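Local atomic coordinates of class D beta-lactamase (Fusobacterium nucleatum subsp. polymorphum, PDB entry 4IED), a protein that probably hydrolyses the amide bond of beta-lactam antibiotics to give substituted beta-amino acids, and so contributes to antibiotic resistance. Residues 67-72 with 173-178; 101-104 with 110-113. One frame throughout, in Å; residues are numbered along the deposited sequence.

Contact 1: residues 67-72 with 173-178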
loop_
_atom_site.group_PDB
_atom_site.type_symbol
_atom_site.label_atom_id
_atom_site.label_comp_id
_atom_site.label_asym_id
_atom_site.label_seq_id
_atom_site.Cartn_x
_atom_site.Cartn_y
_atom_site.Cartn_z
ATOM N N GLY A 67 -6.330 7.022 11.280
ATOM C CA GLY A 67 -6.074 7.013 12.715
ATOM C C GLY A 67 -5.455 8.276 13.263
ATOM O O GLY A 67 -5.857 8.746 14.293
ATOM N N LEU A 68 -4.446 8.772 12.524
ATOM C CA LEU A 68 -3.878 10.068 12.917
ATOM C C LEU A 68 -4.886 11.166 12.852
ATOM O O LEU A 68 -4.923 12.002 13.780
ATOM C CB LEU A 68 -2.694 10.408 12.011
ATOM C CG LEU A 68 -1.454 9.475 12.135
ATOM C CD1 LEU A 68 -0.557 9.762 10.940
ATOM C CD2 LEU A 68 -0.781 9.653 13.511
ATOM N N GLU A 69 -5.705 11.186 11.785
ATOM C CA GLU A 69 -6.635 12.325 11.615
ATOM C C GLU A 69 -7.645 12.388 12.773
ATOM O O GLU A 69 -8.072 13.468 13.214
ATOM C CB GLU A 69 -7.334 12.203 10.244
ATOM C CG GLU A 69 -7.969 13.488 9.776
ATOM C CD GLU A 69 -7.005 14.577 9.252
ATOM O OE1 GLU A 69 -5.821 14.399 9.233
ATOM O OE2 GLU A 69 -7.588 15.631 8.968
ATOM N N ASN A 70 -8.005 11.196 13.299
ATOM C CA ASN A 70 -8.900 11.083 14.409
ATOM C C ASN A 70 -8.253 11.140 15.790
ATOM O O ASN A 70 -8.905 10.919 16.825
ATOM C CB ASN A 70 -9.771 9.830 14.282
ATOM C CG ASN A 70 -10.789 9.961 13.164
ATOM O OD1 ASN A 70 -10.609 9.386 12.057
ATOM N ND2 ASN A 70 -11.787 10.620 13.420
ATOM N N GLY A 71 -6.962 11.368 15.823
ATOM C CA GLY A 71 -6.323 11.437 17.125
ATOM C C GLY A 71 -6.271 10.129 17.943
ATOM O O GLY A 71 -6.158 10.178 19.172
ATOM N N ILE A 72 -6.302 8.974 17.245
ATOM C CA ILE A 72 -6.285 7.711 18.000
ATOM C C ILE A 72 -4.929 7.561 18.697
ATOM O O ILE A 72 -4.848 7.007 19.787
ATOM C CB ILE A 72 -6.560 6.523 17.072
ATOM C CG1 ILE A 72 -7.914 6.672 16.331
ATOM C CG2 ILE A 72 -6.491 5.257 17.881
ATOM C CD1 ILE A 72 -9.127 6.825 17.205
ATOM N N LEU A 173 -1.656 18.290 7.034
ATOM C CA LEU A 173 -0.343 18.155 6.486
ATOM C C LEU A 173 0.617 17.308 7.353
ATOM O O LEU A 173 1.346 16.478 6.810
ATOM C CB LEU A 173 0.244 19.556 6.273
ATOM C CG LEU A 173 -0.010 20.276 4.989
ATOM C CD1 LEU A 173 -0.789 19.669 3.830
ATOM C CD2 LEU A 173 0.276 21.811 5.099
ATOM N N GLU A 174 0.571 17.443 8.641
ATOM C CA GLU A 174 1.545 16.758 9.481
ATOM C C GLU A 174 1.162 15.292 9.543
ATOM O O GLU A 174 2.011 14.544 9.788
ATOM C CB GLU A 174 1.774 17.338 10.901
ATOM C CG GLU A 174 1.239 18.681 11.112
ATOM C CD GLU A 174 -0.111 18.403 11.722
ATOM O OE1 GLU A 174 -0.670 19.278 12.444
ATOM O OE2 GLU A 174 -0.416 17.214 11.505
ATOM N N ASN A 175 -0.090 14.926 9.307
ATOM C CA ASN A 175 -0.445 13.530 9.302
ATOM C C ASN A 175 -0.020 12.873 8.000
ATOM O O ASN A 175 0.521 11.749 8.016
ATOM C CB ASN A 175 -1.946 13.386 9.508
ATOM C CG ASN A 175 -2.377 13.859 10.910
ATOM O OD1 ASN A 175 -1.533 13.824 11.765
ATOM N ND2 ASN A 175 -3.649 14.224 11.145
ATOM N N GLN A 176 -0.195 13.575 6.859
ATOM C CA GLN A 176 0.330 13.060 5.611
ATOM C C GLN A 176 1.834 12.906 5.683
ATOM O O GLN A 176 2.403 11.910 5.220
ATOM C CB GLN A 176 -0.119 13.891 4.404
ATOM C CG GLN A 176 -1.612 13.929 4.251
ATOM C CD GLN A 176 -2.077 14.814 3.132
ATOM O OE1 GLN A 176 -2.552 16.013 3.382
ATOM N NE2 GLN A 176 -1.948 14.364 1.937
ATOM N N GLU A 177 2.499 13.863 6.291
ATOM C CA GLU A 177 3.991 13.813 6.417
ATOM C C GLU A 177 4.454 12.531 7.189
ATOM O O GLU A 177 5.427 11.900 6.852
ATOM C CB GLU A 177 4.547 15.084 7.102
ATOM C CG GLU A 177 6.025 15.327 6.840
ATOM C CD GLU A 177 6.254 15.505 5.283
ATOM O OE1 GLU A 177 5.375 16.087 4.555
ATOM O OE2 GLU A 177 7.351 15.215 4.879
ATOM N N GLN A 178 3.755 12.245 8.273
ATOM C CA GLN A 178 4.025 11.095 9.080
ATOM C C GLN A 178 3.876 9.825 8.300
ATOM O O GLN A 178 4.743 8.920 8.341
ATOM C CB GLN A 178 3.160 11.071 10.307
ATOM C CG GLN A 178 3.559 12.006 11.399
ATOM C CD GLN A 178 2.582 11.936 12.489
ATOM O OE1 GLN A 178 2.504 10.997 13.276
ATOM N NE2 GLN A 178 1.706 12.905 12.504
HETATM O O HOH W 1 -4.772 15.077 13.762
#
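Leu-68 lies over the amide of Asn-175 with its CB, while its two methyls reach Asn-175 O and the side chain of Gln-178. Leu-68 CB stands 3.6 Å from Asn-175 OD1. Farther out, Leu-68 CD1 comes to 3.7 Å from the backbone Asn-175 O, and Leu-68 CD2 reaches 3.6 Å from Gln-178 OE1.

The nitrogen of Asn-175 makes two bonds to the facing helix, one direct and one through a water. Asn-175 ND2 donates to Glu-69 OE1 at 2.9 Å, with an N-H...O angle of 168°. The acceptor lies in the amide plane, but the donor comes from above the carboxylate, the two groups being turned 83° against each other. A bend at chi2 (75°) folds the Glu-69 chain back so that OE1 can be reached, and this oxygen also accepts from Lys-172 N. A water takes a second bond from Asn-175 ND2 and donates to Leu-68 O, a carbonyl of the last helical turn, at 3.1 Å. That turn ends in a Schellman motif, Gly-71 having the positive phi.

Gln-178 is held at both ends of its amide: NE2 binds Glu-174 O at 3.2 Å, above the carbonyl plane, and OE1 accepts from Val-76 N. Its position beside Leu-68 is thereby fixed.

The contact thus joins the C-terminal end of helix 62-69 to the first turns of helix 173-182. Leu-65 extends the packing against Asn-175, Ile-72 turns to helix 108-130, and helix 173-182 leads into an edge strand of the sheet, 184-187.

Contact 2: residues 101-104 with 110-113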
loop_
_atom_site.group_PDB
_atom_site.type_symbol
_atom_site.label_atom_id
_atom_site.label_comp_id
_atom_site.label_asym_id
_atom_site.label_seq_id
_atom_site.Cartn_x
_atom_site.Cartn_y
_atom_site.Cartn_z
ATOM N N TYR A 101 6.635 1.294 13.735
ATOM C CA TYR A 101 7.130 -0.064 13.703
ATOM C C TYR A 101 6.105 -0.967 13.125
ATOM O O TYR A 101 6.420 -1.866 12.303
ATOM C CB TYR A 101 7.438 -0.476 15.129
ATOM C CG TYR A 101 7.930 -1.926 15.184
ATOM C CD1 TYR A 101 9.217 -2.258 14.910
ATOM C CD2 TYR A 101 7.065 -2.932 15.558
ATOM C CE1 TYR A 101 9.659 -3.592 14.903
ATOM C CE2 TYR A 101 7.495 -4.279 15.567
ATOM C CZ TYR A 101 8.772 -4.558 15.239
ATOM O OH TYR A 101 9.315 -5.825 15.246
ATOM N N ALA A 102 4.866 -0.763 13.532
ATOM C CA ALA A 102 3.791 -1.680 13.102
ATOM C C ALA A 102 3.657 -1.737 11.564
ATOM O O ALA A 102 3.508 -2.803 10.939
ATOM C CB ALA A 102 2.510 -1.324 13.709
ATOM N N ILE A 103 3.762 -0.600 10.888
ATOM C CA ILE A 103 3.631 -0.615 9.416
ATOM C C ILE A 103 4.832 -1.283 8.757
ATOM O O ILE A 103 4.676 -2.013 7.773
ATOM C CB ILE A 103 3.277 0.755 8.823
ATOM C CG1 ILE A 103 2.765 0.631 7.385
ATOM C CG2 ILE A 103 4.547 1.680 8.836
ATOM C CD1 ILE A 103 2.153 1.911 6.805
ATOM N N LYS A 104 6.035 -1.092 9.337
ATOM C CA LYS A 104 7.208 -1.575 8.746
ATOM C C LYS A 104 7.265 -3.109 8.726
ATOM O O LYS A 104 7.795 -3.730 7.788
ATOM C CB LYS A 104 8.424 -1.055 9.519
ATOM C CG LYS A 104 8.728 0.400 9.201
ATOM C CD LYS A 104 9.770 0.950 10.167
ATOM C CE LYS A 104 10.159 2.405 9.925
ATOM N NZ LYS A 104 11.042 2.588 8.757
ATOM N N ALA A 110 -1.827 -4.911 15.518
ATOM C CA ALA A 110 -1.779 -3.490 15.879
ATOM C C ALA A 110 -2.787 -2.728 15.000
ATOM O O ALA A 110 -3.457 -1.874 15.508
ATOM C CB ALA A 110 -0.374 -2.961 15.654
ATOM N N TYR A 111 -2.884 -3.066 13.707
ATOM C CA TYR A 111 -3.785 -2.395 12.834
ATOM C C TYR A 111 -5.244 -2.868 13.015
ATOM O O TYR A 111 -6.185 -2.072 12.812
ATOM C CB TYR A 111 -3.319 -2.458 11.379
ATOM C CG TYR A 111 -2.302 -1.376 11.105
ATOM C CD1 TYR A 111 -0.920 -1.629 11.304
ATOM C CD2 TYR A 111 -2.716 -0.133 10.681
ATOM C CE1 TYR A 111 -0.040 -0.584 11.208
ATOM C CE2 TYR A 111 -1.791 0.886 10.537
ATOM C CZ TYR A 111 -0.458 0.618 10.754
ATOM O OH TYR A 111 0.477 1.651 10.615
ATOM N N LYS A 112 -5.428 -4.085 13.496
ATOM C CA LYS A 112 -6.814 -4.511 13.868
ATOM C C LYS A 112 -7.235 -3.652 15.114
ATOM O O LYS A 112 -8.366 -3.180 15.186
ATOM C CB LYS A 112 -6.842 -5.973 14.144
ATOM C CG LYS A 112 -6.745 -6.792 12.923
ATOM C CD LYS A 112 -6.917 -8.283 13.226
ATOM C CE LYS A 112 -7.052 -9.119 11.982
ATOM N NZ LYS A 112 -7.296 -10.538 12.220
ATOM N N LYS A 113 -6.367 -3.498 16.102
ATOM C CA LYS A 113 -6.670 -2.628 17.229
ATOM C C LYS A 113 -6.996 -1.212 16.789
ATOM O O LYS A 113 -7.989 -0.609 17.254
ATOM C CB LYS A 113 -5.461 -2.605 18.172
ATOM C CG LYS A 113 -5.607 -1.715 19.400
ATOM C CD LYS A 113 -4.386 -1.841 20.280
ATOM C CE LYS A 113 -4.507 -1.036 21.511
ATOM N NZ LYS A 113 -5.780 -1.328 22.244
#
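Ala-102 meets Ala-110 and Tyr-111 where the chain bends between two consecutive helices, 99-105 and 108-130, in the helical part of the penicillin-recognising serine-enzyme fold. The turn, which includes Gln-107, and the start of the next helix carry the Ser-Xaa-Val motif known from class D beta-lactamases, which places this contact beside the active site. The close approach of the helices is a separate matter and illustrates what small side chains allow at such a bend: it is owed to Ala-102 and Ala-110.

Apolar contacts make up most of the interface. The methyls of Ala-102 and Ala-110 meet directly, CB to CB, at 3.8 Å; with no longer side chain between them, the backbones of Ala-102 and Ala-110 come to 6.5 Å between their CA atoms. Ala-102 CB also touches Tyr-111 CE1 at 3.6 Å, approaching the ring obliquely. Ile-103 contributes its branch point rather than a methyl: Ile-103 CB is 4.2 Å from Tyr-111 CZ. The ring edge, for its part, is directed at the backbone of the other helix, where Ala-102 C lies in the ring plane and Ile-103 N sits close to it. A chi1 of -83° sends the Tyr-111 ring out across the gap between the helices.

No hydrogen bond links the two segments, and the polar bonding is with a neighbour. The buried hydroxyl of Tyr-111 is hydrogen-bonded to Thr-64 OG1 of helix 62-69, a helix that Ile-103 also touches through Thr-64.

At the far end of the ring the packing is close: Tyr-111 OH stands 3.4 Å from Ile-103 CB, with Ile-103 CG1 farther away at 4.1 Å.

Overall arrangement
After an N-terminal helix, 16-25, the chain forms two strands of the antiparallel sheet (29-35 and 40-44) before passing the carboxylated Lys-60 and entering helix 62-69, whose end opens contact 1. It then runs through helix 99-105 and bends into helix 108-130, where contact 2 closes a short loop between consecutive helices. Only after helix 154-165 does helix 173-182 complete contact 1, so the small loop sits wholly within a large one whose intervening residues hold helices but no strand. The centres of contact 1 and contact 2 are about 15 Å apart, and the two do not touch. Helix 62-69 relates them: it belongs to contact 1 and also borders contact 2.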